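Local coordinates for CBS domain-containing protein (Pyrococcus horikoshii, PDB 2YZQ), which binds S-adenosylmethionine through a pair of its four CBS domains and is otherwise of unknown function, at residues 238-243 against 271-276; 112-117 against 246-251; 234-239 against 263-268. All blocks are in the same frame, centred on the assembly; numbering follows the deposited sequence.

Interaction 1: 238-243 against 271-276; sequences MTVHEV and FDLLKV
The start of helix 240-250 meets the segment 271-276, which follows strand 263-269 in the same CBS domain. Val240 and Val243, one turn apart, face Leu273 and Val276 near the C-terminal end of the modelled chain. The contact is entirely apolar, and no hydrogen bond crosses it. Leu273 faces both valines and gives each one a methyl. Its CD2 lies 4.1 Å from Val240 CG1, and its CD1 lies at the same distance from Val243 CG1. The CG of Leu273 stands anti to the carbonyl carbon (chi1 -66°), and this sends the fork of the side chain out toward helix 240-250. Val240 also uses its second methyl. Val240 CG2 meets Val276 CG2 at 3.8 Å, the shortest approach between the segments. Each of these two methyls is anti to its own carbonyl carbon. The Val240 side chain slides past each of Leu273 and Val276, pointing the opposite way to both, alongside rather than end on.

The start of the first helix is fixed by Thr239. Its OG1 accepts a nearly straight N-cap bond from Glu242 N, 3.1 Å long with an N-H...O angle of 168°. This bond satisfies an amide of the first helical turn, next to Val243. Three of the four touching residues are buried. Phe117 of helix 109-117 packs on both Val240 and Leu273, which carries the core into another CBS domain of the chain. Helices packed on one another beside the sheet of the same repeat are part of the beta-alpha-beta-beta-alpha CBS fold.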
loop_
_atom_site.group_PDB
_atom_site.type_symbol
_atom_site.label_atom_id
_atom_site.label_comp_id
_atom_site.label_asym_id
_atom_site.label_seq_id
_atom_site.Cartn_x
_atom_site.Cartn_y
_atom_site.Cartn_z
ATOM N N MET A 238 -19.670 0.117 -0.837
ATOM C CA MET A 238 -19.014 1.068 0.054
ATOM C C MET A 238 -18.290 2.118 -0.785
ATOM O O MET A 238 -17.729 1.808 -1.836
ATOM C CB MET A 238 -18.027 0.342 0.971
ATOM C CG MET A 238 -17.452 1.213 2.075
ATOM S SD MET A 238 -16.525 0.246 3.297
ATOM C CE MET A 238 -17.858 -0.406 4.294
ATOM N N THR A 239 -18.306 3.362 -0.322
ATOM C CA THR A 239 -17.669 4.438 -1.071
ATOM C C THR A 239 -16.162 4.521 -0.889
ATOM O O THR A 239 -15.609 4.042 0.103
ATOM C CB THR A 239 -18.259 5.806 -0.695
ATOM O OG1 THR A 239 -17.972 6.088 0.680
ATOM C CG2 THR A 239 -19.767 5.813 -0.916
ATOM N N VAL A 240 -15.509 5.128 -1.874
ATOM C CA VAL A 240 -14.065 5.324 -1.850
ATOM C C VAL A 240 -13.727 6.130 -0.604
ATOM O O VAL A 240 -12.705 5.904 0.042
ATOM C CB VAL A 240 -13.599 6.101 -3.101
ATOM C CG1 VAL A 240 -12.131 6.492 -2.968
ATOM C CG2 VAL A 240 -13.798 5.247 -4.334
ATOM N N HIS A 241 -14.602 7.070 -0.264
ATOM C CA HIS A 241 -14.407 7.897 0.915
ATOM C C HIS A 241 -14.356 7.054 2.183
ATOM O O HIS A 241 -13.395 7.133 2.948
ATOM C CB HIS A 241 -15.539 8.921 1.024
ATOM C CG HIS A 241 -15.479 9.762 2.260
ATOM N ND1 HIS A 241 -14.448 10.639 2.515
ATOM C CD2 HIS A 241 -16.329 9.864 3.309
ATOM C CE1 HIS A 241 -14.666 11.248 3.667
ATOM N NE2 HIS A 241 -15.799 10.795 4.169
ATOM N N GLU A 242 -15.376 6.228 2.404
ATOM C CA GLU A 242 -15.401 5.411 3.610
ATOM C C GLU A 242 -14.252 4.410 3.677
ATOM O O GLU A 242 -13.690 4.180 4.744
ATOM C CB GLU A 242 -16.739 4.676 3.754
ATOM C CG GLU A 242 -16.779 3.792 4.996
ATOM C CD GLU A 242 -18.166 3.295 5.345
ATOM O OE1 GLU A 242 -19.006 3.143 4.433
ATOM O OE2 GLU A 242 -18.407 3.041 6.545
ATOM N N VAL A 243 -13.899 3.807 2.547
ATOM C CA VAL A 243 -12.793 2.857 2.545
ATOM C C VAL A 243 -11.508 3.585 2.949
ATOM O O VAL A 243 -10.734 3.090 3.768
ATOM C CB VAL A 243 -12.609 2.205 1.157
ATOM C CG1 VAL A 243 -11.334 1.374 1.139
ATOM C CG2 VAL A 243 -13.810 1.313 0.845
ATOM N N PHE A 271 -3.897 0.611 -3.361
ATOM C CA PHE A 271 -3.426 0.699 -4.736
ATOM C C PHE A 271 -4.586 0.647 -5.731
ATOM O O PHE A 271 -4.521 1.241 -6.808
ATOM C CB PHE A 271 -2.454 -0.452 -5.020
ATOM C CG PHE A 271 -1.452 -0.154 -6.102
ATOM C CD1 PHE A 271 -0.426 0.761 -5.880
ATOM C CD2 PHE A 271 -1.528 -0.789 -7.336
ATOM C CE1 PHE A 271 0.513 1.039 -6.874
ATOM C CE2 PHE A 271 -0.592 -0.517 -8.341
ATOM C CZ PHE A 271 0.430 0.401 -8.105
ATOM N N ASP A 272 -5.651 -0.063 -5.369
ATOM C CA ASP A 272 -6.806 -0.185 -6.251
ATOM C C ASP A 272 -7.583 1.119 -6.332
ATOM O O ASP A 272 -8.240 1.402 -7.333
ATOM C CB ASP A 272 -7.733 -1.306 -5.770
ATOM C CG ASP A 272 -7.095 -2.674 -5.886
ATOM O OD1 ASP A 272 -6.574 -2.982 -6.974
ATOM O OD2 ASP A 272 -7.116 -3.440 -4.898
ATOM N N LEU A 273 -7.517 1.908 -5.267
ATOM C CA LEU A 273 -8.222 3.179 -5.239
ATOM C C LEU A 273 -7.614 4.178 -6.222
ATOM O O LEU A 273 -8.283 5.116 -6.650
ATOM C CB LEU A 273 -8.220 3.739 -3.812
ATOM C CG LEU A 273 -9.032 2.890 -2.826
ATOM C CD1 LEU A 273 -8.958 3.496 -1.432
ATOM C CD2 LEU A 273 -10.480 2.807 -3.291
ATOM N N LEU A 274 -6.356 3.964 -6.599
ATOM C CA LEU A 274 -5.690 4.854 -7.549
ATOM C C LEU A 274 -6.421 4.841 -8.889
ATOM O O LEU A 274 -6.416 5.825 -9.624
ATOM C CB LEU A 274 -4.239 4.421 -7.764
ATOM C CG LEU A 274 -3.307 4.456 -6.550
ATOM C CD1 LEU A 274 -1.950 3.911 -6.944
ATOM C CD2 LEU A 274 -3.180 5.883 -6.028
ATOM N N LYS A 275 -7.061 3.720 -9.199
ATOM C CA LYS A 275 -7.780 3.589 -10.457
ATOM C C LYS A 275 -8.944 4.571 -10.563
ATOM O O LYS A 275 -9.406 4.892 -11.661
ATOM C CB LYS A 275 -8.278 2.152 -10.616
ATOM C CG LYS A 275 -7.156 1.124 -10.536
ATOM C CD LYS A 275 -7.667 -0.282 -10.778
ATOM C CE LYS A 275 -8.666 -0.707 -9.713
ATOM N NZ LYS A 275 -9.245 -2.040 -10.050
ATOM N N VAL A 276 -9.423 5.040 -9.416
ATOM C CA VAL A 276 -10.521 5.993 -9.390
ATOM C C VAL A 276 -10.082 7.313 -10.029
ATOM O O VAL A 276 -10.876 7.995 -10.678
ATOM C CB VAL A 276 -10.977 6.268 -7.944
ATOM C CG1 VAL A 276 -12.066 7.331 -7.929
ATOM C CG2 VAL A 276 -11.471 4.976 -7.310
#

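Interaction 2: 112-117 against 246-251; sequences IIRRYF and KMAKYS. With SAM (S-adenosylmethionine), chain B.
Ile113 turns its CG2 branch anti to the backbone N, with CG1 beside that N (chi1 -62°), and this CG2 is the methyl that reaches Met247. On the other helix Met247 has CG anti to its carbonyl carbon and runs on extended to its sulfur (chi2 180°). The methyl therefore lies alongside the methionine chain, closest to CB. Ile113 CG2 lies 3.8 Å from Met247 CB and 4.1 Å from Met247 SD.

One residue along on each helix, Arg114 CG lies 4.0 Å from Ala248 CB. The small methyl of Ala248 lets the backbones come close, with Arg114 CA and Ala248 CA 5.4 Å apart. Only the aliphatic root of the arginine takes part. Its NE bonds to Gly110 O of its own helix.

The contact joins helix 109-117 to helix 240-250, from two different CBS domains. Ile113 also packs on Ala244, and Leu273 covers both Ile113 and Met247. Helix 240-250 closes in a Schellman motif with Ser251, of positive phi, as its C-prime residue. This end lies at the bound S-adenosylmethionine. Ser251 O comes within 3.0 Å of SAM SD, and Tyr250 O is 3.4 Å from SAM CE. Asp177, Thr228, Ile232 and Gln254 are among the residues that hydrogen-bond the ligand.

The sulfonium carries a formal positive charge, so the two carbonyl oxygens at the helix end probably stabilise it electrostatically. The interhelix contact itself is apolar and packs the flank of this helix against another CBS domain, while the ligand meets its C-terminal end.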
loop_
_atom_site.group_PDB
_atom_site.type_symbol
_atom_site.label_atom_id
_atom_site.label_comp_id
_atom_site.label_asym_id
_atom_site.label_seq_id
_atom_site.Cartn_x
_atom_site.Cartn_y
_atom_site.Cartn_z
ATOM N N ILE A 112 -1.965 9.702 -0.737
ATOM C CA ILE A 112 -3.182 9.887 -1.509
ATOM C C ILE A 112 -4.394 9.403 -0.718
ATOM O O ILE A 112 -5.428 10.055 -0.704
ATOM C CB ILE A 112 -3.087 9.157 -2.866
ATOM C CG1 ILE A 112 -1.980 9.807 -3.707
ATOM C CG2 ILE A 112 -4.426 9.219 -3.593
ATOM C CD1 ILE A 112 -1.777 9.191 -5.070
ATOM N N ILE A 113 -4.255 8.271 -0.041
ATOM C CA ILE A 113 -5.356 7.731 0.753
ATOM C C ILE A 113 -5.710 8.631 1.940
ATOM O O ILE A 113 -6.863 9.040 2.104
ATOM C CB ILE A 113 -5.009 6.330 1.311
ATOM C CG1 ILE A 113 -4.771 5.351 0.159
ATOM C CG2 ILE A 113 -6.122 5.843 2.239
ATOM C CD1 ILE A 113 -5.905 5.261 -0.824
ATOM N N ARG A 114 -4.709 8.940 2.754
ATOM C CA ARG A 114 -4.900 9.742 3.959
ATOM C C ARG A 114 -5.185 11.231 3.775
ATOM O O ARG A 114 -6.029 11.794 4.477
ATOM C CB ARG A 114 -3.677 9.584 4.868
ATOM C CG ARG A 114 -3.451 8.163 5.365
ATOM C CD ARG A 114 -2.076 8.005 5.995
ATOM N NE ARG A 114 -1.012 8.144 5.002
ATOM C CZ ARG A 114 0.278 7.943 5.251
ATOM N NH1 ARG A 114 0.676 7.592 6.468
ATOM N NH2 ARG A 114 1.171 8.083 4.281
ATOM N N ARG A 115 -4.488 11.865 2.840
ATOM C CA ARG A 115 -4.650 13.301 2.620
ATOM C C ARG A 115 -5.658 13.690 1.555
ATOM O O ARG A 115 -6.131 14.827 1.529
ATOM C CB ARG A 115 -3.297 13.919 2.267
ATOM C CG ARG A 115 -2.226 13.713 3.320
ATOM C CD ARG A 115 -0.850 14.118 2.802
ATOM N NE ARG A 115 0.181 13.921 3.820
ATOM C CZ ARG A 115 1.489 14.017 3.598
ATOM N NH1 ARG A 115 1.944 14.307 2.386
ATOM N NH2 ARG A 115 2.346 13.821 4.594
ATOM N N TYR A 116 -5.998 12.752 0.679
ATOM C CA TYR A 116 -6.925 13.053 -0.399
ATOM C C TYR A 116 -8.247 12.290 -0.344
ATOM O O TYR A 116 -9.288 12.868 -0.032
ATOM C CB TYR A 116 -6.222 12.811 -1.736
ATOM C CG TYR A 116 -7.035 13.184 -2.949
ATOM C CD1 TYR A 116 -7.515 14.482 -3.121
ATOM C CD2 TYR A 116 -7.303 12.245 -3.943
ATOM C CE1 TYR A 116 -8.240 14.836 -4.253
ATOM C CE2 TYR A 116 -8.023 12.589 -5.079
ATOM C CZ TYR A 116 -8.489 13.886 -5.228
ATOM O OH TYR A 116 -9.200 14.233 -6.354
ATOM N N PHE A 117 -8.221 10.992 -0.634
ATOM C CA PHE A 117 -9.463 10.226 -0.621
ATOM C C PHE A 117 -10.228 10.304 0.699
ATOM O O PHE A 117 -11.452 10.399 0.705
ATOM C CB PHE A 117 -9.204 8.751 -0.967
ATOM C CG PHE A 117 -8.838 8.515 -2.411
ATOM C CD1 PHE A 117 -9.573 9.102 -3.438
ATOM C CD2 PHE A 117 -7.774 7.684 -2.742
ATOM C CE1 PHE A 117 -9.252 8.860 -4.775
ATOM C CE2 PHE A 117 -7.447 7.435 -4.074
ATOM C CZ PHE A 117 -8.186 8.024 -5.090
ATOM N N LYS A 246 -11.376 4.323 6.636
ATOM C CA LYS A 246 -11.019 3.146 7.418
ATOM C C LYS A 246 -9.529 2.830 7.291
ATOM O O LYS A 246 -8.874 2.479 8.273
ATOM C CB LYS A 246 -11.852 1.937 6.973
ATOM C CG LYS A 246 -13.341 2.069 7.267
ATOM C CD LYS A 246 -14.101 0.823 6.824
ATOM C CE LYS A 246 -15.591 0.920 7.129
ATOM N NZ LYS A 246 -15.870 0.940 8.596
ATOM N N MET A 247 -8.993 2.950 6.081
ATOM C CA MET A 247 -7.575 2.688 5.867
ATOM C C MET A 247 -6.735 3.645 6.705
ATOM O O MET A 247 -5.738 3.245 7.307
ATOM C CB MET A 247 -7.215 2.847 4.387
ATOM C CG MET A 247 -7.831 1.780 3.491
ATOM S SD MET A 247 -7.388 2.009 1.759
ATOM C CE MET A 247 -7.770 0.379 1.106
ATOM N N ALA A 248 -7.144 4.910 6.744
ATOM C CA ALA A 248 -6.426 5.918 7.516
ATOM C C ALA A 248 -6.588 5.695 9.016
ATOM O O ALA A 248 -5.616 5.733 9.772
ATOM C CB ALA A 248 -6.925 7.312 7.139
ATOM N N LYS A 249 -7.824 5.456 9.440
ATOM C CA LYS A 249 -8.138 5.240 10.850
ATOM C C LYS A 249 -7.395 4.063 11.478
ATOM O O LYS A 249 -6.865 4.171 12.587
ATOM C CB LYS A 249 -9.647 5.034 11.010
ATOM C CG LYS A 249 -10.095 4.692 12.421
ATOM C CD LYS A 249 -11.606 4.536 12.490
ATOM C CE LYS A 249 -12.312 5.824 12.088
ATOM N NZ LYS A 249 -13.795 5.694 12.162
ATOM N N TYR A 250 -7.355 2.945 10.763
ATOM C CA TYR A 250 -6.713 1.734 11.256
ATOM C C TYR A 250 -5.293 1.522 10.734
ATOM O O TYR A 250 -4.630 0.550 11.109
ATOM C CB TYR A 250 -7.581 0.526 10.899
ATOM C CG TYR A 250 -8.971 0.590 11.490
ATOM C CD1 TYR A 250 -9.174 0.412 12.858
ATOM C CD2 TYR A 250 -10.082 0.848 10.687
ATOM C CE1 TYR A 250 -10.451 0.486 13.412
ATOM C CE2 TYR A 250 -11.362 0.927 11.228
ATOM C CZ TYR A 250 -11.539 0.744 12.591
ATOM O OH TYR A 250 -12.804 0.821 13.130
ATOM N N SER A 251 -4.830 2.434 9.882
ATOM C CA SER A 251 -3.496 2.348 9.294
ATOM C C SER A 251 -3.302 1.016 8.585
ATOM O O SER A 251 -2.313 0.319 8.803
ATOM C CB SER A 251 -2.419 2.526 10.365
ATOM O OG SER A 251 -2.420 3.857 10.864
HETATM N N SAM B . 2.415 -1.732 6.533
HETATM C CA SAM B . 2.022 -1.244 7.864
HETATM C C SAM B . 3.216 -1.291 8.801
HETATM O O SAM B . 3.183 -0.691 9.863
HETATM O OXT SAM B . 4.209 -1.928 8.499
HETATM C CB SAM B . 0.884 -2.122 8.402
HETATM C CG SAM B . 0.142 -1.384 9.519
HETATM S SD SAM B . -1.373 -2.285 9.965
HETATM C CE SAM B . -1.844 -1.330 11.447
HETATM C "C5'" SAM B . -0.807 -3.880 10.600
HETATM C "C4'" SAM B . -1.942 -4.539 11.386
HETATM O "O4'" SAM B . -3.203 -4.310 10.711
HETATM C "C3'" SAM B . -1.751 -6.058 11.492
HETATM O "O3'" SAM B . -2.062 -6.486 12.828
HETATM C "C2'" SAM B . -2.751 -6.603 10.462
HETATM O "O2'" SAM B . -3.149 -7.944 10.765
HETATM C "C1'" SAM B . -3.881 -5.571 10.593
HETATM N N9 SAM B . -4.773 -5.534 9.432
HETATM C C8 SAM B . -4.445 -5.443 8.098
HETATM N N7 SAM B . -5.535 -5.307 7.389
HETATM C C5 SAM B . -6.612 -5.434 8.209
HETATM C C6 SAM B . -8.025 -5.470 8.043
HETATM N N6 SAM B . -8.595 -5.381 6.789
HETATM N N1 SAM B . -8.809 -5.597 9.134
HETATM C C2 SAM B . -8.293 -5.745 10.360
HETATM N N3 SAM B . -6.980 -5.684 10.568
HETATM C C4 SAM B . -6.117 -5.563 9.530
#

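Interaction 3: 234-239 against 263-268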
loop_
_atom_site.group_PDB
_atom_site.type_symbol
_atom_site.label_atom_id
_atom_site.label_comp_id
_atom_site.label_asym_id
_atom_site.label_seq_id
_atom_site.Cartn_x
_atom_site.Cartn_y
_atom_site.Cartn_z
ATOM N N ALA A 234 -15.064 -4.247 3.753
ATOM C CA ALA A 234 -15.747 -3.358 2.829
ATOM C C ALA A 234 -16.740 -4.209 2.045
ATOM O O ALA A 234 -16.738 -5.435 2.153
ATOM C CB ALA A 234 -14.745 -2.715 1.872
ATOM N N THR A 235 -17.607 -3.554 1.285
ATOM C CA THR A 235 -18.572 -4.254 0.443
ATOM C C THR A 235 -18.479 -3.545 -0.898
ATOM O O THR A 235 -17.894 -2.467 -0.992
ATOM C CB THR A 235 -20.019 -4.146 0.976
ATOM O OG1 THR A 235 -20.489 -2.801 0.831
ATOM C CG2 THR A 235 -20.079 -4.559 2.438
ATOM N N PRO A 236 -19.047 -4.133 -1.957
ATOM C CA PRO A 236 -18.981 -3.489 -3.272
ATOM C C PRO A 236 -19.610 -2.097 -3.337
ATOM O O PRO A 236 -19.188 -1.257 -4.130
ATOM C CB PRO A 236 -19.705 -4.481 -4.177
ATOM C CG PRO A 236 -19.421 -5.800 -3.525
ATOM C CD PRO A 236 -19.635 -5.481 -2.063
ATOM N N HIS A 237 -20.615 -1.853 -2.503
ATOM C CA HIS A 237 -21.307 -0.568 -2.506
ATOM C C HIS A 237 -20.683 0.495 -1.609
ATOM O O HIS A 237 -21.122 1.648 -1.613
ATOM C CB HIS A 237 -22.771 -0.768 -2.101
ATOM C CG HIS A 237 -23.523 -1.710 -2.988
ATOM N ND1 HIS A 237 -23.718 -1.472 -4.331
ATOM C CD2 HIS A 237 -24.130 -2.891 -2.723
ATOM C CE1 HIS A 237 -24.413 -2.467 -4.856
ATOM N NE2 HIS A 237 -24.675 -3.341 -3.901
ATOM N N MET A 238 -19.670 0.117 -0.837
ATOM C CA MET A 238 -19.014 1.068 0.054
ATOM C C MET A 238 -18.290 2.118 -0.785
ATOM O O MET A 238 -17.729 1.808 -1.836
ATOM C CB MET A 238 -18.027 0.342 0.971
ATOM C CG MET A 238 -17.452 1.213 2.075
ATOM S SD MET A 238 -16.525 0.246 3.297
ATOM C CE MET A 238 -17.858 -0.406 4.294
ATOM N N THR A 239 -18.306 3.362 -0.322
ATOM C CA THR A 239 -17.669 4.438 -1.071
ATOM C C THR A 239 -16.162 4.521 -0.889
ATOM O O THR A 239 -15.609 4.042 0.103
ATOM C CB THR A 239 -18.259 5.806 -0.695
ATOM O OG1 THR A 239 -17.972 6.088 0.680
ATOM C CG2 THR A 239 -19.767 5.813 -0.916
ATOM N N ASP A 263 -18.537 -13.610 3.859
ATOM C CA ASP A 263 -18.404 -14.254 2.553
ATOM C C ASP A 263 -17.468 -13.409 1.701
ATOM O O ASP A 263 -17.870 -12.391 1.140
ATOM C CB ASP A 263 -19.777 -14.359 1.888
ATOM C CG ASP A 263 -19.741 -15.101 0.563
ATOM O OD1 ASP A 263 -18.643 -15.440 0.077
ATOM O OD2 ASP A 263 -20.830 -15.343 -0.001
ATOM N N LEU A 264 -16.219 -13.847 1.616
ATOM C CA LEU A 264 -15.181 -13.138 0.875
ATOM C C LEU A 264 -15.376 -13.195 -0.637
ATOM O O LEU A 264 -15.441 -14.277 -1.223
ATOM C CB LEU A 264 -13.816 -13.720 1.242
ATOM C CG LEU A 264 -12.564 -13.007 0.738
ATOM C CD1 LEU A 264 -12.524 -11.594 1.314
ATOM C CD2 LEU A 264 -11.325 -13.791 1.159
ATOM N N ILE A 265 -15.436 -12.024 -1.265
ATOM C CA ILE A 265 -15.622 -11.947 -2.712
ATOM C C ILE A 265 -14.586 -11.062 -3.395
ATOM O O ILE A 265 -14.599 -10.912 -4.617
ATOM C CB ILE A 265 -17.035 -11.427 -3.067
ATOM C CG1 ILE A 265 -17.234 -10.001 -2.537
ATOM C CG2 ILE A 265 -18.085 -12.369 -2.488
ATOM C CD1 ILE A 265 -18.590 -9.392 -2.889
ATOM N N GLY A 266 -13.682 -10.486 -2.612
ATOM C CA GLY A 266 -12.667 -9.630 -3.196
ATOM C C GLY A 266 -11.817 -8.919 -2.165
ATOM O O GLY A 266 -11.877 -9.222 -0.975
ATOM N N LEU A 267 -11.031 -7.953 -2.627
ATOM C CA LEU A 267 -10.158 -7.198 -1.743
ATOM C C LEU A 267 -9.974 -5.804 -2.317
ATOM O O LEU A 267 -9.743 -5.656 -3.515
ATOM C CB LEU A 267 -8.792 -7.891 -1.653
ATOM C CG LEU A 267 -7.737 -7.270 -0.729
ATOM C CD1 LEU A 267 -8.148 -7.497 0.721
ATOM C CD2 LEU A 267 -6.373 -7.892 -0.998
ATOM N N ILE A 268 -10.118 -4.779 -1.484
ATOM C CA ILE A 268 -9.888 -3.426 -1.971
ATOM C C ILE A 268 -8.603 -2.929 -1.305
ATOM O O ILE A 268 -8.551 -2.741 -0.090
ATOM C CB ILE A 268 -11.091 -2.467 -1.683
ATOM C CG1 ILE A 268 -10.799 -1.085 -2.278
ATOM C CG2 ILE A 268 -11.385 -2.374 -0.183
ATOM C CD1 ILE A 268 -10.741 -1.075 -3.798
#
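The CD1 methyl of Ile265 points at the CG-CD side of the Pro236 ring. Pro236 CG lies 3.7 Å from Ile265 CD1, and Pro236 CD is 4.1 Å from the same methyl. Ile265 holds CG1 between its backbone N and carbonyl carbon (chi1 62°), a crowded position. From there the chain runs out straight (chi2 178°), and CD1 gains its full reach toward the ring.

Ile268 presents a different branch. Its CG1 is anti to the backbone N, which leaves CG2 as the methyl directed at the loop. Ile268 CG2 lies 4.0 Å from Ala234 CB. Both of these residues are buried.

The segments belong to one CBS domain. Residues 263-268 form a strand of the antiparallel hairpin with 254-259, and 234-239 are the loop leading into helix 240-250. A classic beta bulge interrupts the hairpin pairing, with Ile265 and Gly266 both facing Val257. Ile265 and Pro236 also both pack on the Val257 side chain.

The loop is shaped by a type I turn from Thr235 to Met238, closed by a 3.1 Å bond from Met238 N to Thr235 O. Pro236 occupies the second position of this turn, where its restricted phi of -59° fits well. Ala234 comes just before the turn and makes backbone hydrogen bonds to Pro256 and Ile258 of strand 254-259. No hydrogen bond links the loop directly to 263-268. Tyr132 touches Pro236 and Ile268, and Val243 of the following helix packs on Ile268.

In the fold
Interactions 1 and 3 lie within one CBS domain, their centres 11 Å apart. They start from the same stretch around Met238 and Thr239 and share those two residues. Strand 263-269 then runs straight into helix 270-273, so both second segments are neighbours too. Interaction 2 shares helix 240-250 with interaction 1, 10 Å away, and joins it to helix 109-117 of an earlier CBS domain. Its centre is 17 Å from that of interaction 3. Ile268 packs on Leu273 and Val243, and Phe117 and Ile113 continue this core across the domain boundary. Helix 240-250 thus connects hairpin, interdomain packing and the S-adenosylmethionine site at its C-terminal end.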